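Local structure of beta-N-acetylhexosaminidase (Streptomyces plicatus, 1HP5) at residues V166-F171 with T218-G223; Y399-Y404 with P446-T451. The protein hydrolyses terminal beta-linked N-acetylhexosamine residues from glycoconjugates and oligosaccharides, probably through assistance by the substrate's own acetamido group, as in other family 20 glycosidases. One frame throughout, in Å; residues are numbered along the deposited sequence.

Contact 1 of 2, residues V166-F171 with T218-G223; sequences VSRHFF and TEVGGG. With NGT (3ar,5R,6S,7R,7ar-5-hydroxymethyl-2-methyl-5,6,7,7a-tetrahydro-3ah-pyrano[3,2-D]thiazole-6,7-diol), chain F.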
loop_
_atom_site.group_PDB
_atom_site.type_symbol
_atom_site.label_atom_id
_atom_site.label_comp_id
_atom_site.label_asym_id
_atom_site.label_seq_id
_atom_site.Cartn_x
_atom_site.Cartn_y
_atom_site.Cartn_z
ATOM N N VAL A 166 -7.880 -5.381 -7.970
ATOM C CA VAL A 166 -8.376 -6.752 -8.020
ATOM C C VAL A 166 -9.581 -6.833 -8.947
ATOM O O VAL A 166 -10.282 -7.848 -8.994
ATOM C CB VAL A 166 -8.749 -7.291 -6.613
ATOM C CG1 VAL A 166 -7.509 -7.260 -5.700
ATOM C CG2 VAL A 166 -9.886 -6.478 -6.013
ATOM N N SER A 167 -9.804 -5.755 -9.696
ATOM C CA SER A 167 -10.916 -5.683 -10.634
ATOM C C SER A 167 -10.540 -6.187 -12.028
ATOM O O SER A 167 -11.304 -6.930 -12.643
ATOM C CB SER A 167 -11.432 -4.246 -10.736
ATOM O OG SER A 167 -11.931 -3.798 -9.484
ATOM N N ARG A 168 -9.376 -5.782 -12.530
ATOM C CA ARG A 168 -8.928 -6.210 -13.858
ATOM C C ARG A 168 -8.672 -7.711 -13.828
ATOM O O ARG A 168 -9.147 -8.450 -14.690
ATOM C CB ARG A 168 -7.680 -5.426 -14.264
ATOM C CG ARG A 168 -8.015 -4.052 -14.853
ATOM C CD ARG A 168 -9.218 -3.381 -14.167
ATOM N NE ARG A 168 -9.560 -2.134 -14.848
ATOM C CZ ARG A 168 -8.873 -1.003 -14.721
ATOM N NH1 ARG A 168 -7.814 -0.951 -13.923
ATOM N NH2 ARG A 168 -9.218 0.065 -15.425
ATOM N N HIS A 169 -7.908 -8.152 -12.836
ATOM C CA HIS A 169 -7.668 -9.575 -12.614
ATOM C C HIS A 169 -7.913 -9.761 -11.128
ATOM O O HIS A 169 -7.355 -9.030 -10.303
ATOM C CB HIS A 169 -6.241 -9.998 -12.969
ATOM C CG HIS A 169 -6.048 -10.294 -14.424
ATOM N ND1 HIS A 169 -5.483 -9.391 -15.299
ATOM C CD2 HIS A 169 -6.364 -11.385 -15.162
ATOM C CE1 HIS A 169 -5.458 -9.913 -16.513
ATOM N NE2 HIS A 169 -5.988 -11.123 -16.457
ATOM N N PHE A 170 -8.763 -10.723 -10.792
ATOM C CA PHE A 170 -9.095 -10.987 -9.404
ATOM C C PHE A 170 -8.007 -11.769 -8.688
ATOM O O PHE A 170 -7.363 -12.647 -9.268
ATOM C CB PHE A 170 -10.412 -11.760 -9.314
ATOM C CG PHE A 170 -10.845 -12.063 -7.906
ATOM C CD1 PHE A 170 -11.250 -11.040 -7.052
ATOM C CD2 PHE A 170 -10.843 -13.371 -7.431
ATOM C CE1 PHE A 170 -11.652 -11.315 -5.742
ATOM C CE2 PHE A 170 -11.243 -13.658 -6.119
ATOM C CZ PHE A 170 -11.648 -12.630 -5.276
ATOM N N PHE A 171 -7.791 -11.423 -7.426
ATOM C CA PHE A 171 -6.819 -12.108 -6.591
ATOM C C PHE A 171 -7.559 -12.462 -5.309
ATOM O O PHE A 171 -8.170 -11.596 -4.673
ATOM C CB PHE A 171 -5.603 -11.210 -6.318
ATOM C CG PHE A 171 -4.742 -10.987 -7.534
ATOM C CD1 PHE A 171 -5.051 -9.985 -8.451
ATOM C CD2 PHE A 171 -3.671 -11.833 -7.807
ATOM C CE1 PHE A 171 -4.309 -9.830 -9.629
ATOM C CE2 PHE A 171 -2.920 -11.689 -8.982
ATOM C CZ PHE A 171 -3.245 -10.680 -9.896
ATOM N N THR A 218 -16.478 -12.463 -14.269
ATOM C CA THR A 218 -15.344 -12.574 -15.178
ATOM C C THR A 218 -14.275 -11.529 -14.856
ATOM O O THR A 218 -14.320 -10.897 -13.797
ATOM C CB THR A 218 -15.799 -12.465 -16.674
ATOM O OG1 THR A 218 -14.722 -12.860 -17.533
ATOM C CG2 THR A 218 -16.229 -11.042 -17.018
ATOM N N GLU A 219 -13.313 -11.369 -15.760
ATOM C CA GLU A 219 -12.214 -10.416 -15.589
ATOM C C GLU A 219 -11.552 -10.180 -16.941
ATOM O O GLU A 219 -12.020 -10.688 -17.962
ATOM C CB GLU A 219 -11.171 -10.984 -14.619
ATOM C CG GLU A 219 -10.649 -12.361 -15.029
ATOM C CD GLU A 219 -9.583 -12.909 -14.087
ATOM O OE1 GLU A 219 -9.650 -12.633 -12.870
ATOM O OE2 GLU A 219 -8.688 -13.638 -14.564
ATOM N N VAL A 220 -10.468 -9.407 -16.947
ATOM C CA VAL A 220 -9.737 -9.147 -18.183
ATOM C C VAL A 220 -9.391 -10.494 -18.814
ATOM O O VAL A 220 -8.962 -11.413 -18.115
ATOM C CB VAL A 220 -8.413 -8.384 -17.914
ATOM C CG1 VAL A 220 -7.500 -8.464 -19.148
ATOM C CG2 VAL A 220 -8.704 -6.932 -17.576
ATOM N N GLY A 221 -9.583 -10.609 -20.127
ATOM C CA GLY A 221 -9.271 -11.856 -20.810
ATOM C C GLY A 221 -10.388 -12.885 -20.752
ATOM O O GLY A 221 -10.307 -13.946 -21.376
ATOM N N GLY A 222 -11.436 -12.580 -19.996
ATOM C CA GLY A 222 -12.550 -13.500 -19.896
ATOM C C GLY A 222 -12.263 -14.662 -18.970
ATOM O O GLY A 222 -11.228 -14.702 -18.296
ATOM N N GLY A 223 -13.179 -15.621 -18.942
ATOM C CA GLY A 223 -12.998 -16.762 -18.070
ATOM C C GLY A 223 -13.483 -16.413 -16.674
ATOM O O GLY A 223 -14.120 -15.374 -16.476
HETATM C C1 NGT F . -5.185 4.935 -15.083
HETATM C C2 NGT F . -6.668 4.480 -14.940
HETATM C C3 NGT F . -6.773 2.964 -14.559
HETATM C C4 NGT F . -5.771 2.084 -15.328
HETATM C C5 NGT F . -4.339 2.637 -15.161
HETATM C C6 NGT F . -3.277 1.841 -15.915
HETATM C C7 NGT F . -6.456 5.741 -13.047
HETATM C C8 NGT F . -6.797 6.568 -11.829
HETATM N N2 NGT F . -7.278 5.284 -13.889
HETATM S S1 NGT F . -4.748 5.401 -13.337
HETATM O O3 NGT F . -8.099 2.507 -14.773
HETATM O O4 NGT F . -5.844 0.759 -14.833
HETATM O O5 NGT F . -4.275 4.034 -15.643
HETATM O O6 NGT F . -1.967 2.299 -15.582
HETATM O O HOH W 1 -5.827 -12.403 -18.910
#
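V220 fits against the loop at R168 and H169 by backbone and side chain. V220 N donates to R168 O (2.8 Å, 164° at the hydrogen), while CG2 of V220 lies 3.8 Å from R168 CB and CB of V220 sits over one face of the H169 imidazole, a CH-pi contact 4.0 Å from the ring centroid. E219 adds a second grip. With CG between the backbone N and the carbonyl carbon (chi1 55°) and the chain straight beyond it, the carboxylate reaches the other loop. There OE1 accepts from F170 N at 3.0 Å, the donor arriving above the carboxylate plane, and OE2 approaches the edge of the imidazole at H169 CD2 (3.3 Å), the two planes nearly perpendicular. On the solvent side of this close-packed part the type II turn E219-G222 leaves G221 exposed, and a water sits at the ring edge, 2.8 Å from H169 NE2 and only weakly bonded to V220 O. H169 ND1 is bonded to T449 O. The R168 chain, bent at chi2, carries its guanidinium to the sugar site, where NH1 and NH2 hold O4 and O3 of the bound thiazoline, each at 2.8 Å, and D165 and D197 form salt bridges with it. Bonds at R168 O and F170 N thus fix the arginine's backbone while acidic residues hold its guanidinium, which probably helps it meet both hydroxyls.

Contact 2 of 2, residues Y399-Y404 with P446-T451; sequences YLDMKY and PLWTET. With NGT (3ar,5R,6S,7R,7ar-5-hydroxymethyl-2-methyl-5,6,7,7a-tetrahydro-3ah-pyrano[3,2-D]thiazole-6,7-diol), chain F.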
loop_
_atom_site.group_PDB
_atom_site.type_symbol
_atom_site.label_atom_id
_atom_site.label_comp_id
_atom_site.label_asym_id
_atom_site.label_seq_id
_atom_site.Cartn_x
_atom_site.Cartn_y
_atom_site.Cartn_z
ATOM N N TYR A 399 3.577 4.165 -10.366
ATOM C CA TYR A 399 2.707 3.129 -10.910
ATOM C C TYR A 399 3.543 1.871 -11.119
ATOM O O TYR A 399 4.413 1.829 -11.990
ATOM C CB TYR A 399 2.095 3.597 -12.237
ATOM C CG TYR A 399 0.791 4.353 -12.064
ATOM C CD1 TYR A 399 0.602 5.206 -10.976
ATOM C CD2 TYR A 399 -0.264 4.183 -12.962
ATOM C CE1 TYR A 399 -0.603 5.860 -10.774
ATOM C CE2 TYR A 399 -1.480 4.837 -12.771
ATOM C CZ TYR A 399 -1.642 5.671 -11.667
ATOM O OH TYR A 399 -2.852 6.280 -11.418
ATOM N N LEU A 400 3.279 0.849 -10.309
ATOM C CA LEU A 400 4.027 -0.402 -10.393
ATOM C C LEU A 400 3.693 -1.217 -11.637
ATOM O O LEU A 400 4.402 -2.163 -11.974
ATOM C CB LEU A 400 3.788 -1.224 -9.122
ATOM C CG LEU A 400 4.141 -0.407 -7.872
ATOM C CD1 LEU A 400 3.868 -1.209 -6.608
ATOM C CD2 LEU A 400 5.620 -0.007 -7.950
ATOM N N ASP A 401 2.616 -0.852 -12.326
ATOM C CA ASP A 401 2.250 -1.568 -13.539
ATOM C C ASP A 401 2.952 -0.983 -14.756
ATOM O O ASP A 401 2.870 -1.543 -15.840
ATOM C CB ASP A 401 0.733 -1.538 -13.756
ATOM C CG ASP A 401 0.202 -0.137 -13.991
ATOM O OD1 ASP A 401 0.541 0.762 -13.196
ATOM O OD2 ASP A 401 -0.563 0.062 -14.962
ATOM N N MET A 402 3.651 0.138 -14.588
ATOM C CA MET A 402 4.334 0.746 -15.732
ATOM C C MET A 402 5.633 0.001 -16.029
ATOM O O MET A 402 6.377 -0.350 -15.113
ATOM C CB MET A 402 4.636 2.227 -15.460
ATOM C CG MET A 402 4.504 3.127 -16.693
ATOM S SD MET A 402 2.843 3.010 -17.415
ATOM C CE MET A 402 1.841 3.617 -16.019
ATOM N N LYS A 403 5.898 -0.240 -17.309
ATOM C CA LYS A 403 7.109 -0.937 -17.731
ATOM C C LYS A 403 8.369 -0.202 -17.305
ATOM O O LYS A 403 8.389 1.031 -17.215
ATOM C CB LYS A 403 7.128 -1.100 -19.258
ATOM C CG LYS A 403 6.061 -2.040 -19.797
ATOM C CD LYS A 403 6.156 -2.186 -21.311
ATOM C CE LYS A 403 5.136 -3.211 -21.821
ATOM N NZ LYS A 403 5.181 -3.322 -23.302
ATOM N N TYR A 404 9.420 -0.971 -17.048
ATOM C CA TYR A 404 10.713 -0.427 -16.651
ATOM C C TYR A 404 11.390 0.160 -17.882
ATOM O O TYR A 404 12.006 1.225 -17.827
ATOM C CB TYR A 404 11.592 -1.543 -16.094
ATOM C CG TYR A 404 11.043 -2.187 -14.851
ATOM C CD1 TYR A 404 11.131 -1.545 -13.619
ATOM C CD2 TYR A 404 10.459 -3.454 -14.902
ATOM C CE1 TYR A 404 10.658 -2.150 -12.463
ATOM C CE2 TYR A 404 9.979 -4.067 -13.755
ATOM C CZ TYR A 404 10.086 -3.411 -12.539
ATOM O OH TYR A 404 9.643 -4.022 -11.394
ATOM N N PRO A 446 0.426 2.507 -6.765
ATOM C CA PRO A 446 -0.668 1.674 -7.265
ATOM C C PRO A 446 -0.171 0.573 -8.185
ATOM O O PRO A 446 0.768 0.773 -8.959
ATOM C CB PRO A 446 -1.559 2.665 -8.030
ATOM C CG PRO A 446 -1.018 4.050 -7.661
ATOM C CD PRO A 446 0.446 3.809 -7.448
ATOM N N LEU A 447 -0.806 -0.589 -8.096
ATOM C CA LEU A 447 -0.454 -1.706 -8.956
ATOM C C LEU A 447 -1.710 -2.132 -9.703
ATOM O O LEU A 447 -2.530 -2.885 -9.167
ATOM C CB LEU A 447 0.095 -2.874 -8.132
ATOM C CG LEU A 447 0.484 -4.133 -8.915
ATOM C CD1 LEU A 447 1.333 -3.766 -10.124
ATOM C CD2 LEU A 447 1.241 -5.088 -7.987
ATOM N N TRP A 448 -1.870 -1.629 -10.928
ATOM C CA TRP A 448 -3.024 -1.967 -11.759
ATOM C C TRP A 448 -2.766 -3.327 -12.388
ATOM O O TRP A 448 -1.624 -3.669 -12.687
ATOM C CB TRP A 448 -3.244 -0.904 -12.839
ATOM C CG TRP A 448 -3.433 0.459 -12.257
ATOM C CD1 TRP A 448 -2.478 1.417 -12.082
ATOM C CD2 TRP A 448 -4.641 0.989 -11.708
ATOM N NE1 TRP A 448 -3.017 2.515 -11.455
ATOM C CE2 TRP A 448 -4.345 2.279 -11.214
ATOM C CE3 TRP A 448 -5.951 0.499 -11.584
ATOM C CZ2 TRP A 448 -5.313 3.093 -10.603
ATOM C CZ3 TRP A 448 -6.916 1.304 -10.977
ATOM C CH2 TRP A 448 -6.587 2.590 -10.495
ATOM N N THR A 449 -3.823 -4.098 -12.618
ATOM C CA THR A 449 -3.625 -5.444 -13.132
ATOM C C THR A 449 -4.158 -5.827 -14.511
ATOM O O THR A 449 -4.494 -6.991 -14.746
ATOM C CB THR A 449 -4.135 -6.455 -12.091
ATOM O OG1 THR A 449 -5.515 -6.196 -11.810
ATOM C CG2 THR A 449 -3.334 -6.315 -10.786
ATOM N N GLU A 450 -4.226 -4.870 -15.432
ATOM C CA GLU A 450 -4.689 -5.197 -16.779
ATOM C C GLU A 450 -3.859 -6.343 -17.347
ATOM O O GLU A 450 -4.389 -7.219 -18.025
ATOM C CB GLU A 450 -4.551 -4.001 -17.740
ATOM C CG GLU A 450 -5.693 -3.003 -17.687
ATOM C CD GLU A 450 -5.433 -1.854 -16.735
ATOM O OE1 GLU A 450 -4.649 -2.034 -15.776
ATOM O OE2 GLU A 450 -6.026 -0.775 -16.946
ATOM N N THR A 451 -2.560 -6.334 -17.046
ATOM C CA THR A 451 -1.632 -7.332 -17.576
ATOM C C THR A 451 -1.070 -8.343 -16.583
ATOM O O THR A 451 -0.214 -9.155 -16.943
ATOM C CB THR A 451 -0.418 -6.639 -18.228
ATOM O OG1 THR A 451 0.418 -6.080 -17.204
ATOM C CG2 THR A 451 -0.872 -5.527 -19.151
HETATM C C1 NGT F . -5.185 4.935 -15.083
HETATM C C2 NGT F . -6.668 4.480 -14.940
HETATM C C3 NGT F . -6.773 2.964 -14.559
HETATM C C4 NGT F . -5.771 2.084 -15.328
HETATM C C5 NGT F . -4.339 2.637 -15.161
HETATM C C6 NGT F . -3.277 1.841 -15.915
HETATM C C7 NGT F . -6.456 5.741 -13.047
HETATM C C8 NGT F . -6.797 6.568 -11.829
HETATM N N2 NGT F . -7.278 5.284 -13.889
HETATM S S1 NGT F . -4.748 5.401 -13.337
HETATM O O3 NGT F . -8.099 2.507 -14.773
HETATM O O4 NGT F . -5.844 0.759 -14.833
HETATM O O5 NGT F . -4.275 4.034 -15.643
HETATM O O6 NGT F . -1.967 2.299 -15.582
HETATM O O HOH W 2 -1.906 -2.033 -15.863
#
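At the C-terminal mouth of the TIM barrel, where strand 440-447 runs out into a loop, the two segments build one wall of the sugar pocket. L400 N donates to P446 O (2.9 Å, 155° at the hydrogen), joining the type I turn Y399-M402 to the strand end, and L447 CD1 packs against L400 CB at 3.7 Å. The Y399 ring meets two neighbours obliquely: CE1 rests 3.6 Å from P446 CG, and CE2 is near W448 NE1, the tyrosine and pyrrole planes inclined at 45°. D401 runs alongside W448 in the same direction, its CG tucked in over its own backbone (chi1 64°). That rotation sets the carboxylate beside the indole edge, with OD1 3.3 Å from W448 CD1 and OD2 facing the ligand. The pyranose of the bound NAG-thiazoline lies over one face of the indole, C5 above it and O4 offset toward the rim. Its O6 donates to D401 OD2 at 2.7 Å and its O4 to E450 OE2 at 2.6 Å. A water donates to both D401 OD2 and E450 OE1, bridging two carboxylates that do not touch. OD1 of D401 is buried without a polar partner, while OD2 takes both the water and the sugar hydroxyl; these bonds would tend to stabilise charge on OD2. An indole face against the sugar, with carboxylates accepting from O4 and O6, is consistent with holding it by stacking and by its hydroxyls together.

Overall arrangement
From the N terminus, strand 159-165 leads into 166-171, and contact 1 closes the loop that returns at 218-223, after strand 190-194 and helix 210-213. The chain then runs on round the barrel by strands 246-250, 313-315, 346-350 and 363-366 to strand 389-392, beyond which contact 2 joins 399-404 to 446-451 at the end of strand 440-447. The two closures are in series, neither nested nor crossed. They meet in space because strands 159-165 and 440-447 are neighbours in the parallel sheet, and R168 packs against W448. With centres about 15 Å apart, both contacts reach the same bound thiazoline.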